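Local coordinates for acetyl-CoA acetyltransferase (Bacillus anthracis, PDB 3SS6), which probably condenses two molecules of acetyl-CoA into acetoacetyl-CoA and coenzyme A, and may run the reverse thiolysis, as other acetyl-CoA acetyltransferases do, at residues S15-F20 with G349-C354; D199-I204 with S216-P221; P203-I206 with K211-V214. All blocks are in the same frame, centred on the assembly; numbering follows the deposited sequence.

Interaction 1: S15-F20 with G349-C354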
loop_
_atom_site.group_PDB
_atom_site.type_symbol
_atom_site.label_atom_id
_atom_site.label_comp_id
_atom_site.label_asym_id
_atom_site.label_seq_id
_atom_site.Cartn_x
_atom_site.Cartn_y
_atom_site.Cartn_z
ATOM N N SER A 15 19.055 -15.469 21.905
ATOM C CA SER A 15 19.707 -15.422 20.598
ATOM C C SER A 15 20.820 -14.386 20.685
ATOM O O SER A 15 20.832 -13.560 21.606
ATOM C CB SER A 15 18.698 -14.996 19.524
ATOM O OG SER A 15 18.331 -13.628 19.682
ATOM N N PRO A 16 21.753 -14.399 19.720
ATOM C CA PRO A 16 22.572 -13.192 19.595
ATOM C C PRO A 16 21.644 -12.068 19.136
ATOM O O PRO A 16 20.546 -12.338 18.629
ATOM C CB PRO A 16 23.578 -13.541 18.472
ATOM C CG PRO A 16 23.351 -15.003 18.139
ATOM C CD PRO A 16 21.932 -15.308 18.578
ATOM N N ILE A 17 22.080 -10.825 19.310
ATOM C CA ILE A 17 21.252 -9.680 18.920
ATOM C C ILE A 17 21.685 -9.190 17.542
ATOM O O ILE A 17 22.846 -8.815 17.340
ATOM C CB ILE A 17 21.336 -8.549 19.961
ATOM C CG1 ILE A 17 20.814 -9.048 21.317
ATOM C CG2 ILE A 17 20.535 -7.331 19.489
ATOM C CD1 ILE A 17 21.158 -8.141 22.486
ATOM N N GLY A 18 20.744 -9.214 16.602
ATOM C CA GLY A 18 20.983 -8.744 15.246
ATOM C C GLY A 18 20.807 -7.239 15.093
ATOM O O GLY A 18 20.074 -6.601 15.856
ATOM N N THR A 19 21.506 -6.667 14.114
ATOM C CA THR A 19 21.326 -5.255 13.784
ATOM C C THR A 19 20.196 -5.105 12.775
ATOM O O THR A 19 19.822 -6.057 12.102
ATOM C CB THR A 19 22.606 -4.624 13.196
ATOM O OG1 THR A 19 23.032 -5.375 12.052
ATOM C CG2 THR A 19 23.710 -4.601 14.227
ATOM N N PHE A 20 19.644 -3.902 12.685
ATOM C CA PHE A 20 18.533 -3.655 11.774
ATOM C C PHE A 20 18.926 -3.935 10.336
ATOM O O PHE A 20 19.903 -3.378 9.823
ATOM C CB PHE A 20 18.032 -2.220 11.923
ATOM C CG PHE A 20 16.682 -1.989 11.297
ATOM C CD1 PHE A 20 16.572 -1.378 10.063
ATOM C CD2 PHE A 20 15.528 -2.419 11.939
ATOM C CE1 PHE A 20 15.321 -1.178 9.487
ATOM C CE2 PHE A 20 14.282 -2.220 11.371
ATOM C CZ PHE A 20 14.185 -1.605 10.141
ATOM N N GLY A 349 22.617 -3.316 21.403
ATOM C CA GLY A 349 21.355 -3.225 20.695
ATOM C C GLY A 349 20.150 -3.328 21.611
ATOM O O GLY A 349 20.270 -3.714 22.763
ATOM N N HIS A 350 18.994 -2.934 21.092
ATOM C CA HIS A 350 17.758 -2.905 21.858
ATOM C C HIS A 350 16.534 -3.496 21.139
ATOM O O HIS A 350 15.684 -2.756 20.687
ATOM C CB HIS A 350 17.495 -1.452 22.278
ATOM C CG HIS A 350 16.332 -1.268 23.202
ATOM N ND1 HIS A 350 15.812 -2.285 23.969
ATOM C CD2 HIS A 350 15.612 -0.163 23.506
ATOM C CE1 HIS A 350 14.807 -1.821 24.688
ATOM N NE2 HIS A 350 14.667 -0.535 24.428
ATOM N N PRO A 351 16.425 -4.817 21.063
ATOM C CA PRO A 351 15.232 -5.407 20.444
ATOM C C PRO A 351 14.213 -5.295 21.558
ATOM O O PRO A 351 14.216 -6.065 22.504
ATOM C CB PRO A 351 15.632 -6.862 20.232
ATOM C CG PRO A 351 16.718 -7.115 21.208
ATOM C CD PRO A 351 17.424 -5.826 21.434
ATOM N N ILE A 352 13.303 -4.351 21.404
ATOM C CA ILE A 352 12.518 -3.877 22.519
ATOM C C ILE A 352 11.696 -4.895 23.298
ATOM O O ILE A 352 11.785 -4.922 24.516
ATOM C CB ILE A 352 11.627 -2.692 22.087
ATOM C CG1 ILE A 352 10.706 -3.094 20.944
ATOM C CG2 ILE A 352 12.480 -1.534 21.613
ATOM C CD1 ILE A 352 9.984 -1.920 20.323
ATOM N N GLY A 353 10.964 -5.765 22.624
ATOM C CA GLY A 353 10.164 -6.759 23.317
ATOM C C GLY A 353 11.023 -7.718 24.117
ATOM O O GLY A 353 10.651 -8.196 25.178
ATOM N N CYS A 354 12.151 -8.049 23.518
ATOM C CA CYS A 354 13.164 -8.929 24.080
ATOM C C CYS A 354 13.966 -8.421 25.284
ATOM O O CYS A 354 14.328 -9.182 26.168
ATOM C CB CYS A 354 14.130 -9.349 22.964
ATOM S SG CYS A 354 15.573 -10.289 23.502
#

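Interaction 2: D199-I204 with S216-P221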
loop_
_atom_site.group_PDB
_atom_site.type_symbol
_atom_site.label_atom_id
_atom_site.label_comp_id
_atom_site.label_asym_id
_atom_site.label_seq_id
_atom_site.Cartn_x
_atom_site.Cartn_y
_atom_site.Cartn_z
ATOM N N ASP A 199 28.050 -19.305 26.750
ATOM C CA ASP A 199 27.094 -20.244 27.343
ATOM C C ASP A 199 25.643 -19.820 27.126
ATOM O O ASP A 199 24.763 -20.654 26.891
ATOM C CB ASP A 199 27.337 -20.391 28.849
ATOM C CG ASP A 199 28.630 -21.115 29.175
ATOM O OD1 ASP A 199 29.045 -21.988 28.387
ATOM O OD2 ASP A 199 29.223 -20.810 30.233
ATOM N N GLN A 200 25.388 -18.520 27.230
ATOM C CA GLN A 200 24.013 -18.042 27.200
ATOM C C GLN A 200 23.424 -17.908 25.796
ATOM O O GLN A 200 22.209 -17.851 25.654
ATOM C CB GLN A 200 23.888 -16.703 27.930
ATOM C CG GLN A 200 24.453 -15.508 27.148
ATOM C CD GLN A 200 24.643 -14.284 28.022
ATOM O OE1 GLN A 200 24.021 -13.243 27.797
ATOM N NE2 GLN A 200 25.515 -14.400 29.027
ATOM N N ILE A 201 24.273 -17.863 24.774
ATOM C CA ILE A 201 23.800 -17.610 23.409
ATOM C C ILE A 201 23.422 -18.894 22.687
ATOM O O ILE A 201 24.157 -19.892 22.735
ATOM C CB ILE A 201 24.833 -16.810 22.573
ATOM C CG1 ILE A 201 24.829 -15.340 23.005
ATOM C CG2 ILE A 201 24.512 -16.899 21.074
ATOM C CD1 ILE A 201 25.924 -14.489 22.360
ATOM N N VAL A 202 22.250 -18.861 22.061
ATOM C CA VAL A 202 21.747 -19.941 21.220
ATOM C C VAL A 202 21.870 -19.489 19.771
ATOM O O VAL A 202 21.253 -18.506 19.377
ATOM C CB VAL A 202 20.254 -20.169 21.501
ATOM C CG1 VAL A 202 19.690 -21.265 20.617
ATOM C CG2 VAL A 202 20.032 -20.493 22.986
ATOM N N PRO A 203 22.675 -20.198 18.970
ATOM C CA PRO A 203 22.821 -19.771 17.574
ATOM C C PRO A 203 21.524 -19.957 16.801
ATOM O O PRO A 203 20.774 -20.907 17.047
ATOM C CB PRO A 203 23.904 -20.707 17.029
ATOM C CG PRO A 203 23.896 -21.878 17.953
ATOM C CD PRO A 203 23.559 -21.326 19.301
ATOM N N ILE A 204 21.257 -19.044 15.878
ATOM C CA ILE A 204 20.046 -19.114 15.078
ATOM C C ILE A 204 20.446 -19.490 13.664
ATOM O O ILE A 204 21.363 -18.894 13.109
ATOM C CB ILE A 204 19.347 -17.748 15.018
ATOM C CG1 ILE A 204 19.101 -17.197 16.436
ATOM C CG2 ILE A 204 18.050 -17.829 14.187
ATOM C CD1 ILE A 204 18.136 -18.035 17.267
ATOM N N SER A 216 25.622 -16.519 15.337
ATOM C CA SER A 216 26.022 -16.957 16.666
ATOM C C SER A 216 26.656 -15.862 17.526
ATOM O O SER A 216 26.926 -16.099 18.705
ATOM C CB SER A 216 26.956 -18.171 16.568
ATOM O OG SER A 216 28.157 -17.818 15.911
ATOM N N LYS A 217 26.878 -14.678 16.951
ATOM C CA LYS A 217 27.542 -13.592 17.673
ATOM C C LYS A 217 26.795 -12.267 17.534
ATOM O O LYS A 217 26.348 -11.908 16.442
ATOM C CB LYS A 217 28.975 -13.406 17.174
ATOM C CG LYS A 217 29.765 -14.708 17.055
ATOM C CD LYS A 217 30.153 -15.275 18.413
ATOM C CE LYS A 217 31.234 -14.426 19.073
ATOM N NZ LYS A 217 31.803 -15.045 20.307
ATOM N N ASP A 218 26.687 -11.543 18.643
ATOM C CA ASP A 218 26.059 -10.220 18.654
ATOM C C ASP A 218 26.716 -9.330 17.605
ATOM O O ASP A 218 27.950 -9.247 17.537
ATOM C CB ASP A 218 26.224 -9.591 20.042
ATOM C CG ASP A 218 25.498 -10.372 21.129
ATOM O OD1 ASP A 218 24.277 -10.625 20.979
ATOM O OD2 ASP A 218 26.148 -10.723 22.141
ATOM N N GLU A 219 25.918 -8.660 16.780
ATOM C CA GLU A 219 26.540 -7.936 15.679
ATOM C C GLU A 219 26.484 -6.414 15.802
ATOM O O GLU A 219 27.050 -5.709 14.959
ATOM C CB GLU A 219 26.058 -8.438 14.304
ATOM C CG GLU A 219 24.592 -8.276 14.088
ATOM C CD GLU A 219 24.104 -8.682 12.689
ATOM O OE1 GLU A 219 24.884 -9.085 11.794
ATOM O OE2 GLU A 219 22.895 -8.576 12.483
ATOM N N HIS A 220 25.864 -5.909 16.870
ATOM C CA HIS A 220 25.787 -4.456 17.055
ATOM C C HIS A 220 27.095 -3.812 17.543
ATOM O O HIS A 220 27.403 -2.693 17.156
ATOM C CB HIS A 220 24.626 -4.052 17.985
ATOM C CG HIS A 220 24.176 -2.637 17.790
ATOM N ND1 HIS A 220 23.311 -2.268 16.782
ATOM C CD2 HIS A 220 24.484 -1.499 18.456
ATOM C CE1 HIS A 220 23.093 -0.966 16.842
ATOM N NE2 HIS A 220 23.793 -0.474 17.847
ATOM N N PRO A 221 27.852 -4.496 18.416
ATOM C CA PRO A 221 29.069 -3.833 18.900
ATOM C C PRO A 221 30.035 -3.528 17.760
ATOM O O PRO A 221 30.202 -4.360 16.859
ATOM C CB PRO A 221 29.663 -4.861 19.862
ATOM C CG PRO A 221 28.422 -5.556 20.424
ATOM C CD PRO A 221 27.544 -5.714 19.187
#

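Interaction 3: P203-I206 with K211-V214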
loop_
_atom_site.group_PDB
_atom_site.type_symbol
_atom_site.label_atom_id
_atom_site.label_comp_id
_atom_site.label_asym_id
_atom_site.label_seq_id
_atom_site.Cartn_x
_atom_site.Cartn_y
_atom_site.Cartn_z
ATOM N N PRO A 203 22.675 -20.198 18.970
ATOM C CA PRO A 203 22.821 -19.771 17.574
ATOM C C PRO A 203 21.524 -19.957 16.801
ATOM O O PRO A 203 20.774 -20.907 17.047
ATOM C CB PRO A 203 23.904 -20.707 17.029
ATOM C CG PRO A 203 23.896 -21.878 17.953
ATOM C CD PRO A 203 23.559 -21.326 19.301
ATOM N N ILE A 204 21.257 -19.044 15.878
ATOM C CA ILE A 204 20.046 -19.114 15.078
ATOM C C ILE A 204 20.446 -19.490 13.664
ATOM O O ILE A 204 21.363 -18.894 13.109
ATOM C CB ILE A 204 19.347 -17.748 15.018
ATOM C CG1 ILE A 204 19.101 -17.197 16.436
ATOM C CG2 ILE A 204 18.050 -17.829 14.187
ATOM C CD1 ILE A 204 18.136 -18.035 17.267
ATOM N N THR A 205 19.765 -20.478 13.084
ATOM C CA THR A 205 20.032 -20.850 11.698
ATOM C C THR A 205 18.970 -20.204 10.832
ATOM O O THR A 205 17.778 -20.464 11.006
ATOM C CB THR A 205 20.040 -22.383 11.491
ATOM O OG1 THR A 205 21.109 -22.972 12.247
ATOM C CG2 THR A 205 20.240 -22.719 10.010
ATOM N N ILE A 206 19.396 -19.317 9.938
ATOM C CA ILE A 206 18.473 -18.650 9.032
ATOM C C ILE A 206 18.510 -19.344 7.688
ATOM O O ILE A 206 19.562 -19.428 7.054
ATOM C CB ILE A 206 18.811 -17.153 8.821
ATOM C CG1 ILE A 206 18.851 -16.408 10.157
ATOM C CG2 ILE A 206 17.777 -16.484 7.916
ATOM C CD1 ILE A 206 20.225 -16.287 10.765
ATOM N N LYS A 211 21.103 -20.598 0.720
ATOM C CA LYS A 211 22.054 -21.053 1.719
ATOM C C LYS A 211 21.421 -20.952 3.082
ATOM O O LYS A 211 20.323 -20.407 3.229
ATOM C CB LYS A 211 23.321 -20.205 1.677
ATOM C CG LYS A 211 23.096 -18.736 1.994
ATOM C CD LYS A 211 24.311 -17.911 1.599
ATOM C CE LYS A 211 24.057 -16.422 1.797
ATOM N NZ LYS A 211 25.069 -15.597 1.073
ATOM N N GLU A 212 22.113 -21.490 4.078
ATOM C CA GLU A 212 21.706 -21.324 5.460
ATOM C C GLU A 212 22.795 -20.556 6.187
ATOM O O GLU A 212 23.980 -20.827 6.016
ATOM C CB GLU A 212 21.467 -22.684 6.121
ATOM C CG GLU A 212 20.358 -23.477 5.459
ATOM C CD GLU A 212 20.123 -24.833 6.100
ATOM O OE1 GLU A 212 20.675 -25.085 7.193
ATOM O OE2 GLU A 212 19.384 -25.648 5.500
ATOM N N VAL A 213 22.388 -19.577 6.982
ATOM C CA VAL A 213 23.340 -18.777 7.743
ATOM C C VAL A 213 23.233 -19.144 9.218
ATOM O O VAL A 213 22.134 -19.177 9.770
ATOM C CB VAL A 213 23.042 -17.268 7.549
ATOM C CG1 VAL A 213 23.903 -16.413 8.467
ATOM C CG2 VAL A 213 23.242 -16.867 6.098
ATOM N N VAL A 214 24.365 -19.425 9.859
ATOM C CA VAL A 214 24.355 -19.685 11.294
ATOM C C VAL A 214 24.843 -18.444 12.031
ATOM O O VAL A 214 26.023 -18.095 11.971
ATOM C CB VAL A 214 25.216 -20.899 11.679
ATOM C CG1 VAL A 214 25.132 -21.126 13.182
ATOM C CG2 VAL A 214 24.737 -22.133 10.933
#

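Interaction 1: S15-F20 with G349-C354
Ile-17, which meets Gly-349 and Pro-351 across this contact, is anchored through its backbone N to Asp-218 OD1, an oxygen that also takes a salt bridge from Arg-14. Its side chain makes the contact with a single methyl, CG2. A chi1 of -61° sets CG1 beside the backbone N and CG2 anti to it, which aims CG2 at the proline. There CG2 lies 4.0 Å from Pro-351 CD and 4.2 Å from Pro-351 CG, and the two side chains cross at about a right angle. The same Ile-17 CG2 lies 4.4 Å from Gly-349 CA. Gly-349 leaves the preceding helix with a positive phi of 104°; at its backbone angles a CB would jam against the carbonyl oxygen of the residue before and would also come too near Ile-17 CG2. The sequence Gly-His-Pro-Ile-Gly from Gly-349 on belongs to a signature of thiolases. Within it Ile-352 CG2 sits 3.7 Å above the His-350 ring plane, over its centre, while Thr-355 OG1 hydrogen-bonds both His-350 ND1 and Pro-351 O. The whole contact is buried: strand 7-19 pairs with strand 252-262, whose Asn-252 touches both Ile-17 and Pro-351, and helix 352-370 begins alongside.

Interaction 2: D199-I204 with S216-P221
Ile-201 packs on Ser-216 and Asp-218 where two loops flank the small beta hairpin 204-207/212-215 of the thiolase N-terminal domain, one leading into it and the other leaving it. The apolar-on-polar contacts all come from Ile-201. Its CG2, anti to the backbone N (chi1 -75°), lies 3.5 Å from the carbonyl oxygen Ser-216 O. The longer branch runs on past that carbonyl, and CD1 ends 3.8 Å from Asp-218 OD2, the two side chains crossing obliquely. This is van der Waals contact; the polar bonds of the buried Asp-218 go to other groups, Ile-17 and Arg-14 among them, a setting that would be expected to favour the charged carboxylate. Arg-14 also reaches the first loop, since its NE hydrogen-bonds Gln-200 OE1, and Ser-362 OG binds that same amide oxygen. One arginine of strand 7-19 thus ties both loops to the central sheet. The aliphatic contact is looser and nearer the surface: the exposed ring of Pro-203 meets Ser-216 carbon to carbon, CB to CB at 4.0 Å, and Ser-216 OG is turned off, 5.3 Å from Pro-203 CB.

Interaction 3: P203-I206 with K211-V214
Thr-205 faces Val-214 as a non-hydrogen-bonded antiparallel pair, and its side chain can be followed outward. CB stands 4.2 Å from Val-213 O. There it forks: OG1, beside the backbone N (chi1 -63°), comes within 3.9 Å of Val-214 CG2, while the methyl CG2 heads the other way, 3.7 Å from Glu-212 OE1. The extended Glu-212 chain crosses that methyl, and its other oxygen, OE2, makes a long, weak ion pair with Lys-207 NZ. Further along the same side, Val-214 CG1 rests 4.1 Å from Pro-203 CB. Between these two segments, Ile-206 with Val-213 is a hydrogen-bonded pair. Ile-206 N donates to Val-213 O at 2.7 Å and Val-213 N to Ile-206 O at 2.8 Å, both nearly straight. CA-H...O contacts flank this ring, including one from Thr-205 CA to Val-213 O. Ile-206 and Val-213 share one face, where Ile-206 CD1 folds back to 3.6 Å from Val-213 O and the isoleucine packs on Leu-24 and Val-27; the exposed Thr-205 and Val-214 occupy the other. Strands 204-206 and 212-214 run antiparallel at 159° and are joined by a short connection, a beta hairpin.

From the N terminus, strand 7-19 comes first, and its end at 15-20 waits more than three hundred residues for 349-354, so interaction 1 closes the widest loop and joins the N-terminal and C-terminal thiolase domains. Interactions 2 and 3 both fall within that loop and cross nothing. Their first segments overlap at Pro-203 and Ile-204: interaction 3 pairs the hairpin strands, and interaction 2 closes the slightly wider turn of chain around them. Interactions 1 and 2 meet directly, Glu-219 OE2 accepting from Thr-19 N, while Ile-204 packs on Ser-15 and Pro-16. The hairpin at the periphery is thereby fastened to the central sheet.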